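Local coordinates for repeat Five Residue (Rfr) protein or pentapeptide repeat protein (Cyanothece, PDB 2O6W) that is of unknown function but folds its tandem pentapeptide repeats into a right-handed quadrilateral beta-helix, at residues V56-A61 with I76-A81; A66-S71 with T86-T91; A116-A121 with T136-I141. All blocks are in the same frame, centred on the assembly; numbering follows the deposited sequence.

Contact 1: residues V56-A61 with I76-A81; sequences VDLTRA and IILENA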
loop_
_atom_site.group_PDB
_atom_site.type_symbol
_atom_site.label_atom_id
_atom_site.label_comp_id
_atom_site.label_asym_id
_atom_site.label_seq_id
_atom_site.Cartn_x
_atom_site.Cartn_y
_atom_site.Cartn_z
ATOM N N VAL A 56 -4.754 8.871 -1.335
ATOM C CA VAL A 56 -4.260 8.983 0.029
ATOM C C VAL A 56 -2.744 9.166 -0.006
ATOM O O VAL A 56 -2.039 8.446 -0.711
ATOM C CB VAL A 56 -4.634 7.733 0.846
ATOM C CG1 VAL A 56 -4.041 7.812 2.240
ATOM C CG2 VAL A 56 -6.153 7.609 0.921
ATOM N N ASP A 57 -2.250 10.139 0.749
ATOM C CA ASP A 57 -0.822 10.425 0.770
ATOM C C ASP A 57 -0.142 9.917 2.045
ATOM O O ASP A 57 -0.367 10.442 3.142
ATOM C CB ASP A 57 -0.597 11.931 0.627
ATOM C CG ASP A 57 0.806 12.267 0.188
ATOM O OD1 ASP A 57 1.752 11.584 0.638
ATOM O OD2 ASP A 57 0.975 13.231 -0.600
ATOM N N LEU A 58 0.698 8.901 1.887
ATOM C CA LEU A 58 1.414 8.312 3.010
ATOM C C LEU A 58 2.928 8.380 2.809
ATOM O O LEU A 58 3.665 7.469 3.197
ATOM C CB LEU A 58 0.957 6.860 3.216
ATOM C CG LEU A 58 -0.471 6.670 3.759
ATOM C CD1 LEU A 58 -0.892 5.210 3.651
ATOM C CD2 LEU A 58 -0.529 7.132 5.212
ATOM N N THR A 59 3.373 9.476 2.202
ATOM C CA THR A 59 4.785 9.723 1.938
ATOM C C THR A 59 5.562 9.687 3.238
ATOM O O THR A 59 5.138 10.276 4.237
ATOM C CB THR A 59 5.009 11.121 1.308
ATOM O OG1 THR A 59 4.373 11.180 0.027
ATOM C CG2 THR A 59 6.503 11.417 1.161
ATOM N N ARG A 60 6.705 9.010 3.202
ATOM C CA ARG A 60 7.596 8.873 4.349
ATOM C C ARG A 60 6.941 8.291 5.604
ATOM O O ARG A 60 7.492 8.395 6.700
ATOM C CB ARG A 60 8.235 10.225 4.683
ATOM C CG ARG A 60 9.127 10.810 3.572
ATOM C CD ARG A 60 9.861 12.069 4.046
ATOM N NE ARG A 60 8.930 13.050 4.602
ATOM C CZ ARG A 60 8.198 13.884 3.868
ATOM N NH1 ARG A 60 8.294 13.866 2.542
ATOM N NH2 ARG A 60 7.358 14.722 4.459
ATOM N N ALA A 61 5.768 7.682 5.455
ATOM C CA ALA A 61 5.090 7.095 6.605
ATOM C C ALA A 61 5.772 5.788 7.010
ATOM O O ALA A 61 6.403 5.123 6.189
ATOM C CB ALA A 61 3.624 6.839 6.283
ATOM N N ILE A 76 -2.456 4.768 -4.133
ATOM C CA ILE A 76 -1.928 5.340 -2.905
ATOM C C ILE A 76 -0.499 5.837 -3.093
ATOM O O ILE A 76 0.242 5.331 -3.943
ATOM C CB ILE A 76 -1.945 4.304 -1.769
ATOM C CG1 ILE A 76 -1.952 5.016 -0.417
ATOM C CG2 ILE A 76 -0.726 3.407 -1.877
ATOM C CD1 ILE A 76 -2.377 4.124 0.719
ATOM N N ILE A 77 -0.115 6.824 -2.289
ATOM C CA ILE A 77 1.229 7.392 -2.358
ATOM C C ILE A 77 2.066 6.952 -1.152
ATOM O O ILE A 77 1.883 7.436 -0.034
ATOM C CB ILE A 77 1.162 8.937 -2.426
ATOM C CG1 ILE A 77 0.316 9.354 -3.637
ATOM C CG2 ILE A 77 2.557 9.526 -2.575
ATOM C CD1 ILE A 77 0.129 10.843 -3.768
ATOM N N LEU A 78 2.974 6.012 -1.399
ATOM C CA LEU A 78 3.847 5.479 -0.363
ATOM C C LEU A 78 5.306 5.751 -0.712
ATOM O O LEU A 78 6.191 4.938 -0.437
ATOM C CB LEU A 78 3.622 3.971 -0.204
ATOM C CG LEU A 78 2.335 3.553 0.512
ATOM C CD1 LEU A 78 2.139 2.051 0.398
ATOM C CD2 LEU A 78 2.412 3.963 1.976
ATOM N N GLU A 79 5.557 6.898 -1.328
ATOM C CA GLU A 79 6.915 7.254 -1.709
ATOM C C GLU A 79 7.791 7.376 -0.464
ATOM O O GLU A 79 7.402 7.998 0.519
ATOM C CB GLU A 79 6.905 8.567 -2.495
ATOM C CG GLU A 79 8.258 8.970 -3.049
ATOM C CD GLU A 79 8.159 10.079 -4.086
ATOM O OE1 GLU A 79 9.219 10.509 -4.600
ATOM O OE2 GLU A 79 7.024 10.521 -4.396
ATOM N N ASN A 80 8.961 6.751 -0.511
ATOM C CA ASN A 80 9.905 6.779 0.596
ATOM C C ASN A 80 9.280 6.323 1.911
ATOM O O ASN A 80 9.687 6.750 2.993
ATOM C CB ASN A 80 10.484 8.185 0.737
ATOM C CG ASN A 80 11.323 8.582 -0.465
ATOM O OD1 ASN A 80 11.491 9.766 -0.761
ATOM N ND2 ASN A 80 11.861 7.587 -1.163
ATOM N N ALA A 81 8.291 5.443 1.812
ATOM C CA ALA A 81 7.616 4.924 2.991
ATOM C C ALA A 81 8.367 3.717 3.545
ATOM O O ALA A 81 9.064 3.012 2.814
ATOM C CB ALA A 81 6.198 4.533 2.634
HETATM O O HOH W 1 5.590 12.120 -2.224
HETATM O O HOH W 2 9.606 12.265 0.264
#

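Contact 2: residues A66-S71 with T86-T91; sequences ANLYQS and TNLSET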
loop_
_atom_site.group_PDB
_atom_site.type_symbol
_atom_site.label_atom_id
_atom_site.label_comp_id
_atom_site.label_asym_id
_atom_site.label_seq_id
_atom_site.Cartn_x
_atom_site.Cartn_y
_atom_site.Cartn_z
ATOM N N ALA A 66 2.818 -3.411 10.237
ATOM C CA ALA A 66 1.396 -3.087 10.307
ATOM C C ALA A 66 0.632 -4.133 9.510
ATOM O O ALA A 66 1.205 -4.804 8.660
ATOM C CB ALA A 66 1.137 -1.709 9.736
ATOM N N ASN A 67 -0.654 -4.281 9.799
ATOM C CA ASN A 67 -1.478 -5.240 9.080
ATOM C C ASN A 67 -2.474 -4.547 8.150
ATOM O O ASN A 67 -3.408 -3.876 8.608
ATOM C CB ASN A 67 -2.243 -6.140 10.054
ATOM C CG ASN A 67 -3.147 -7.120 9.332
ATOM O OD1 ASN A 67 -2.837 -7.548 8.216
ATOM N ND2 ASN A 67 -4.254 -7.495 9.963
ATOM N N LEU A 68 -2.276 -4.714 6.847
ATOM C CA LEU A 68 -3.163 -4.103 5.855
ATOM C C LEU A 68 -3.839 -5.161 4.988
ATOM O O LEU A 68 -4.321 -4.874 3.894
ATOM C CB LEU A 68 -2.368 -3.133 4.980
ATOM C CG LEU A 68 -1.770 -1.970 5.782
ATOM C CD1 LEU A 68 -0.762 -1.193 4.943
ATOM C CD2 LEU A 68 -2.895 -1.069 6.249
ATOM N N TYR A 69 -3.874 -6.386 5.505
ATOM C CA TYR A 69 -4.486 -7.519 4.814
ATOM C C TYR A 69 -5.801 -7.161 4.114
ATOM O O TYR A 69 -6.704 -6.595 4.726
ATOM C CB TYR A 69 -4.722 -8.663 5.806
ATOM C CG TYR A 69 -5.398 -9.864 5.195
ATOM C CD1 TYR A 69 -4.769 -10.610 4.203
ATOM C CD2 TYR A 69 -6.675 -10.249 5.600
ATOM C CE1 TYR A 69 -5.398 -11.709 3.627
ATOM C CE2 TYR A 69 -7.310 -11.344 5.031
ATOM C CZ TYR A 69 -6.670 -12.071 4.045
ATOM O OH TYR A 69 -7.300 -13.158 3.478
ATOM N N GLN A 70 -5.881 -7.498 2.828
ATOM C CA GLN A 70 -7.058 -7.248 1.995
ATOM C C GLN A 70 -7.537 -5.809 1.922
ATOM O O GLN A 70 -8.702 -5.564 1.644
ATOM C CB GLN A 70 -8.227 -8.127 2.443
ATOM C CG GLN A 70 -8.029 -9.596 2.176
ATOM C CD GLN A 70 -9.308 -10.391 2.370
ATOM O OE1 GLN A 70 -9.985 -10.263 3.391
ATOM N NE2 GLN A 70 -9.640 -11.225 1.392
ATOM N N SER A 71 -6.649 -4.858 2.178
ATOM C CA SER A 71 -7.018 -3.451 2.117
ATOM C C SER A 71 -6.876 -2.903 0.694
ATOM O O SER A 71 -6.044 -3.373 -0.084
ATOM C CB SER A 71 -6.137 -2.637 3.064
ATOM O OG SER A 71 -6.602 -2.722 4.400
ATOM N N THR A 86 5.675 -5.583 6.706
ATOM C CA THR A 86 4.275 -5.183 6.692
ATOM C C THR A 86 3.439 -6.250 5.997
ATOM O O THR A 86 3.901 -6.881 5.043
ATOM C CB THR A 86 4.098 -3.847 5.931
ATOM O OG1 THR A 86 4.838 -2.815 6.596
ATOM C CG2 THR A 86 2.628 -3.452 5.854
ATOM N N ASN A 87 2.215 -6.467 6.469
ATOM C CA ASN A 87 1.353 -7.451 5.824
ATOM C C ASN A 87 0.518 -6.775 4.737
ATOM O O ASN A 87 -0.506 -6.157 5.031
ATOM C CB ASN A 87 0.418 -8.129 6.832
ATOM C CG ASN A 87 -0.448 -9.213 6.187
ATOM O OD1 ASN A 87 -0.226 -9.601 5.039
ATOM N ND2 ASN A 87 -1.427 -9.712 6.928
ATOM N N LEU A 88 0.959 -6.892 3.488
ATOM C CA LEU A 88 0.237 -6.299 2.364
ATOM C C LEU A 88 -0.390 -7.372 1.484
ATOM O O LEU A 88 -0.664 -7.126 0.312
ATOM C CB LEU A 88 1.177 -5.447 1.503
ATOM C CG LEU A 88 1.828 -4.265 2.217
ATOM C CD1 LEU A 88 2.982 -3.729 1.400
ATOM C CD2 LEU A 88 0.781 -3.192 2.480
ATOM N N SER A 89 -0.614 -8.564 2.033
ATOM C CA SER A 89 -1.194 -9.633 1.228
ATOM C C SER A 89 -2.636 -9.355 0.804
ATOM O O SER A 89 -3.437 -8.803 1.563
ATOM C CB SER A 89 -1.104 -10.982 1.957
ATOM O OG SER A 89 -1.718 -10.924 3.226
ATOM N N GLU A 90 -2.940 -9.734 -0.431
ATOM C CA GLU A 90 -4.252 -9.541 -1.034
ATOM C C GLU A 90 -4.718 -8.089 -1.026
ATOM O O GLU A 90 -5.913 -7.811 -0.993
ATOM C CB GLU A 90 -5.282 -10.442 -0.356
ATOM C CG GLU A 90 -4.902 -11.901 -0.452
ATOM C CD GLU A 90 -6.072 -12.843 -0.257
ATOM O OE1 GLU A 90 -5.823 -14.069 -0.184
ATOM O OE2 GLU A 90 -7.233 -12.367 -0.189
ATOM N N THR A 91 -3.769 -7.161 -1.056
ATOM C CA THR A 91 -4.121 -5.751 -1.096
ATOM C C THR A 91 -4.202 -5.296 -2.547
ATOM O O THR A 91 -3.631 -5.921 -3.445
ATOM C CB THR A 91 -3.075 -4.860 -0.382
ATOM O OG1 THR A 91 -1.771 -5.080 -0.950
ATOM C CG2 THR A 91 -3.062 -5.155 1.108
#

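Contact 3: residues A116-A121 with T136-I141; sequences ANLENA and THLKGI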
loop_
_atom_site.group_PDB
_atom_site.type_symbol
_atom_site.label_atom_id
_atom_site.label_comp_id
_atom_site.label_asym_id
_atom_site.label_seq_id
_atom_site.Cartn_x
_atom_site.Cartn_y
_atom_site.Cartn_z
ATOM N N ALA A 116 1.680 -0.278 -10.802
ATOM C CA ALA A 116 2.329 0.313 -9.636
ATOM C C ALA A 116 3.777 0.663 -9.937
ATOM O O ALA A 116 4.432 0.006 -10.755
ATOM C CB ALA A 116 2.262 -0.635 -8.444
ATOM N N ASN A 117 4.274 1.697 -9.268
ATOM C CA ASN A 117 5.649 2.142 -9.459
ATOM C C ASN A 117 6.497 1.816 -8.230
ATOM O O ASN A 117 6.295 2.389 -7.163
ATOM C CB ASN A 117 5.686 3.653 -9.707
ATOM C CG ASN A 117 7.048 4.129 -10.192
ATOM O OD1 ASN A 117 8.048 3.417 -10.060
ATOM N ND2 ASN A 117 7.095 5.337 -10.745
ATOM N N LEU A 118 7.446 0.903 -8.389
ATOM C CA LEU A 118 8.318 0.518 -7.290
ATOM C C LEU A 118 9.785 0.855 -7.528
ATOM O O LEU A 118 10.660 0.174 -7.007
ATOM C CB LEU A 118 8.196 -0.985 -7.006
ATOM C CG LEU A 118 6.937 -1.458 -6.268
ATOM C CD1 LEU A 118 5.709 -1.193 -7.127
ATOM C CD2 LEU A 118 7.059 -2.941 -5.947
ATOM N N GLU A 119 10.059 1.908 -8.293
ATOM C CA GLU A 119 11.442 2.284 -8.587
ATOM C C GLU A 119 12.310 2.446 -7.340
ATOM O O GLU A 119 11.934 3.131 -6.389
ATOM C CB GLU A 119 11.492 3.579 -9.404
ATOM C CG GLU A 119 12.865 3.857 -10.022
ATOM C CD GLU A 119 12.861 5.050 -10.972
ATOM O OE1 GLU A 119 11.925 5.146 -11.803
ATOM O OE2 GLU A 119 13.800 5.879 -10.908
ATOM N N ASN A 120 13.470 1.797 -7.356
ATOM C CA ASN A 120 14.418 1.864 -6.255
ATOM C C ASN A 120 13.886 1.306 -4.947
ATOM O O ASN A 120 14.472 1.516 -3.885
ATOM C CB ASN A 120 14.862 3.309 -6.047
ATOM C CG ASN A 120 15.478 3.896 -7.289
ATOM O OD1 ASN A 120 16.191 3.203 -8.012
ATOM N ND2 ASN A 120 15.214 5.169 -7.548
ATOM N N ALA A 121 12.775 0.593 -5.018
ATOM C CA ALA A 121 12.202 0.027 -3.815
ATOM C C ALA A 121 13.057 -1.141 -3.329
ATOM O O ALA A 121 13.697 -1.828 -4.128
ATOM C CB ALA A 121 10.785 -0.436 -4.087
ATOM N N THR A 136 4.066 -3.260 -14.147
ATOM C CA THR A 136 4.627 -2.827 -12.880
ATOM C C THR A 136 6.065 -2.383 -13.112
ATOM O O THR A 136 6.874 -3.142 -13.643
ATOM C CB THR A 136 4.623 -3.974 -11.849
ATOM O OG1 THR A 136 3.286 -4.452 -11.672
ATOM C CG2 THR A 136 5.173 -3.493 -10.511
ATOM N N HIS A 137 6.376 -1.156 -12.705
ATOM C CA HIS A 137 7.713 -0.601 -12.877
ATOM C C HIS A 137 8.645 -1.108 -11.778
ATOM O O HIS A 137 8.536 -0.689 -10.626
ATOM C CB HIS A 137 7.640 0.926 -12.835
ATOM C CG HIS A 137 8.838 1.605 -13.419
ATOM N ND1 HIS A 137 9.239 2.868 -13.037
ATOM C CD2 HIS A 137 9.713 1.204 -14.371
ATOM C CE1 HIS A 137 10.311 3.214 -13.726
ATOM N NE2 HIS A 137 10.619 2.222 -14.543
ATOM N N LEU A 138 9.562 -2.004 -12.132
ATOM C CA LEU A 138 10.487 -2.567 -11.148
ATOM C C LEU A 138 11.925 -2.095 -11.310
ATOM O O LEU A 138 12.852 -2.718 -10.799
ATOM C CB LEU A 138 10.451 -4.090 -11.200
ATOM C CG LEU A 138 9.128 -4.753 -10.813
ATOM C CD1 LEU A 138 9.271 -6.251 -11.000
ATOM C CD2 LEU A 138 8.766 -4.421 -9.364
ATOM N N LYS A 139 12.099 -0.984 -12.013
ATOM C CA LYS A 139 13.422 -0.427 -12.241
ATOM C C LYS A 139 14.167 -0.117 -10.937
ATOM O O LYS A 139 13.629 0.541 -10.048
ATOM C CB LYS A 139 13.299 0.845 -13.083
ATOM C CG LYS A 139 14.590 1.633 -13.203
ATOM C CD LYS A 139 14.361 3.016 -13.790
ATOM C CE LYS A 139 15.636 3.837 -13.708
ATOM N NZ LYS A 139 15.426 5.266 -14.046
ATOM N N GLY A 140 15.399 -0.611 -10.829
ATOM C CA GLY A 140 16.223 -0.352 -9.655
ATOM C C GLY A 140 15.892 -1.021 -8.334
ATOM O O GLY A 140 16.504 -0.693 -7.322
ATOM N N ILE A 141 14.941 -1.951 -8.320
ATOM C CA ILE A 141 14.586 -2.631 -7.072
ATOM C C ILE A 141 15.769 -3.439 -6.544
ATOM O O ILE A 141 16.652 -3.830 -7.301
ATOM C CB ILE A 141 13.389 -3.594 -7.255
ATOM C CG1 ILE A 141 13.708 -4.639 -8.325
ATOM C CG2 ILE A 141 12.150 -2.820 -7.635
ATOM C CD1 ILE A 141 12.626 -5.687 -8.495
#

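Contact 1: residues V56-A61 with I76-A81
Ile77 lies against Val56, Asp57 and Thr59, joining two successive coils of a right-handed quadrilateral beta-helix, the fold of pentapeptide repeat proteins; the two segments are twenty residues apart, one full turn. The CB of Ile77 points toward the other coil and comes 3.7 Å from Val56 O. With CG1 placed beside its own backbone N (chi1 -57°), the longer branch passes Val56 O at 3.9 Å from CG1 and then turns away, CD1 ending 4.1 Å from Asp57 OD2. CG2 goes the other way, resting 3.6 Å from Thr59 OG1 and a little farther from Asp57 OD1. The isoleucine thus packs against a small polar cluster: Asp57 OD1 takes the Thr59 N-H in an Asx turn and, on its syn lone pair, the Thr59 hydroxyl at 2.7 Å between OG1 and OD1.

The backbones are stitched around this side chain. Ile77 N donates to Val56 O, and Leu58 N returns the favour to Ile77 O at 2.7 Å, bridging Asp57 with Ile77. Within the corner, where both segments make type II turns, Arg60 N meets Glu79 O almost straight (170°). On the buried side, Leu58 and Leu78 run alongside one another in the same direction, Leu58 CB 3.5 Å from Leu78 CD2; Leu58 CD1 also touches the Ile76 CD1 methyl. Leu9 of helix 2-10 packs on Val56 and Leu58, and Cys15, disulfide-bonded to Cys18, touches Leu58, so the N-terminal region sits against this coil. Outside, one water donates to both Thr59 OG1 and Glu79 OE2, while a second lies in the guanidinium plane of Arg60, accepting from NH1 at 3.1 Å and donating to Asn80 OD1.

Contact 2: residues A66-S71 with T86-T91
An asparagine ladder climbs one face of the beta-helix here, with Asn67 and Asn87 as successive rungs. Their side chains run alongside each other with amide planes only 9° apart, yet the bond from Asn87 ND2 to Asn67 OD1, 2.9 Å long, is weak because its N-H is badly bent. Asn87 OD1 is gripped more firmly within its own coil: Ser89 OG donates in the carbonyl plane onto a lone pair at 2.7 Å, and Ser89 N comes from above that plane, closing an Asx turn. Asn67 OD1 closes the matching turn with Tyr69 N. The Tyr69 ring presents its edge to Ser89 OG, 3.2 Å from CD1, and Gln70 CG lies over one of its faces. At the corner Gln70 NE2 reaches Glu90 OE2 at 3.1 Å, while Gln70 OE1 accepts from Arg27. Inside, Leu68 CD1 meets Leu88 CD2 at 3.5 Å. The neighbours it touches are other coils and loops: Asn67 ND2 donates to Asn24 on the 66-71 side, and beyond 86-91 Leu103 touches Leu88 and Asn107 makes a weak bond to Asn87 OD1.

Contact 3: residues A116-A121 with T136-I141
His137 hands its ND1 hydrogen to Asn117 OD1, a long bond of 3.3 Å that leaves the imidazole plane. His137 CG lies anti to the histidine's own N (chi1 -162°), which lays the ring beside Asn117, and the ring's rotation turns ND1 to the amide oxygen. Asn117 OD1 accepts twice: Glu119 N closes an Asx turn at 3.1 Å, and the two donors arrive from opposite faces of the amide plane. His137 ND1 comes from well above the plane, off the lone pairs, while Glu119 N is tilted 25° from it. Glu119 stretches past the ring, its OE1 3.2 Å from His137 CE1 and its carboxylate nearly perpendicular to the imidazole (87°). The carboxylate would probably favour the protonated, positively charged form of the imidazole, though Lys139 shares its charge. The other oxygen, OE2, makes a loose salt bridge to Lys139 NZ at 3.6 Å, the lysine chain running extended beside the glutamate.

The backbone polar groups follow the pattern of the quadrilateral beta-helix, one coil on the next. Ala116 O takes His137 N, His137 O takes Leu118 N, and Lys139 O takes Asn120 N at 3.0 Å; Lys139 O also receives a CA-H contact from Glu119. Each segment then turns a type II corner, closed by Ala121 N on Leu118 O and, more weakly, by Ile141 N on Leu138 O. Thr136 OG1 bonds to Leu113 O, leaving its methyl CG2 to face Leu118 CD1. Deeper in, Leu118 CD2 touches Leu138 CD2 at 4.1 Å. Ile141 sets CG2 3.4 Å from Leu118 O, and its side chain touches Trp149.

In the fold
Contacts 1 and 2 interleave along the chain: the segments begin at residues 56, 66, 76 and 86, so each contact joins points one coil apart while the two are offset by half a coil. They lie on opposite sides of the chain's centre, about 15 Å between centres and about 6 Å at nearest atoms, as expected for opposite faces of one square coil. Contact 3 follows both, starting sixty residues after contact 1, consistent with the same face three coils on; those centres are again about 15 Å apart, and contacts 2 and 3 about 19 Å. The cross-coil contact thus recurs, consistent with a regular beta-helix held together by coil-to-coil bonds, with helix 2-10 packing beside contact 1.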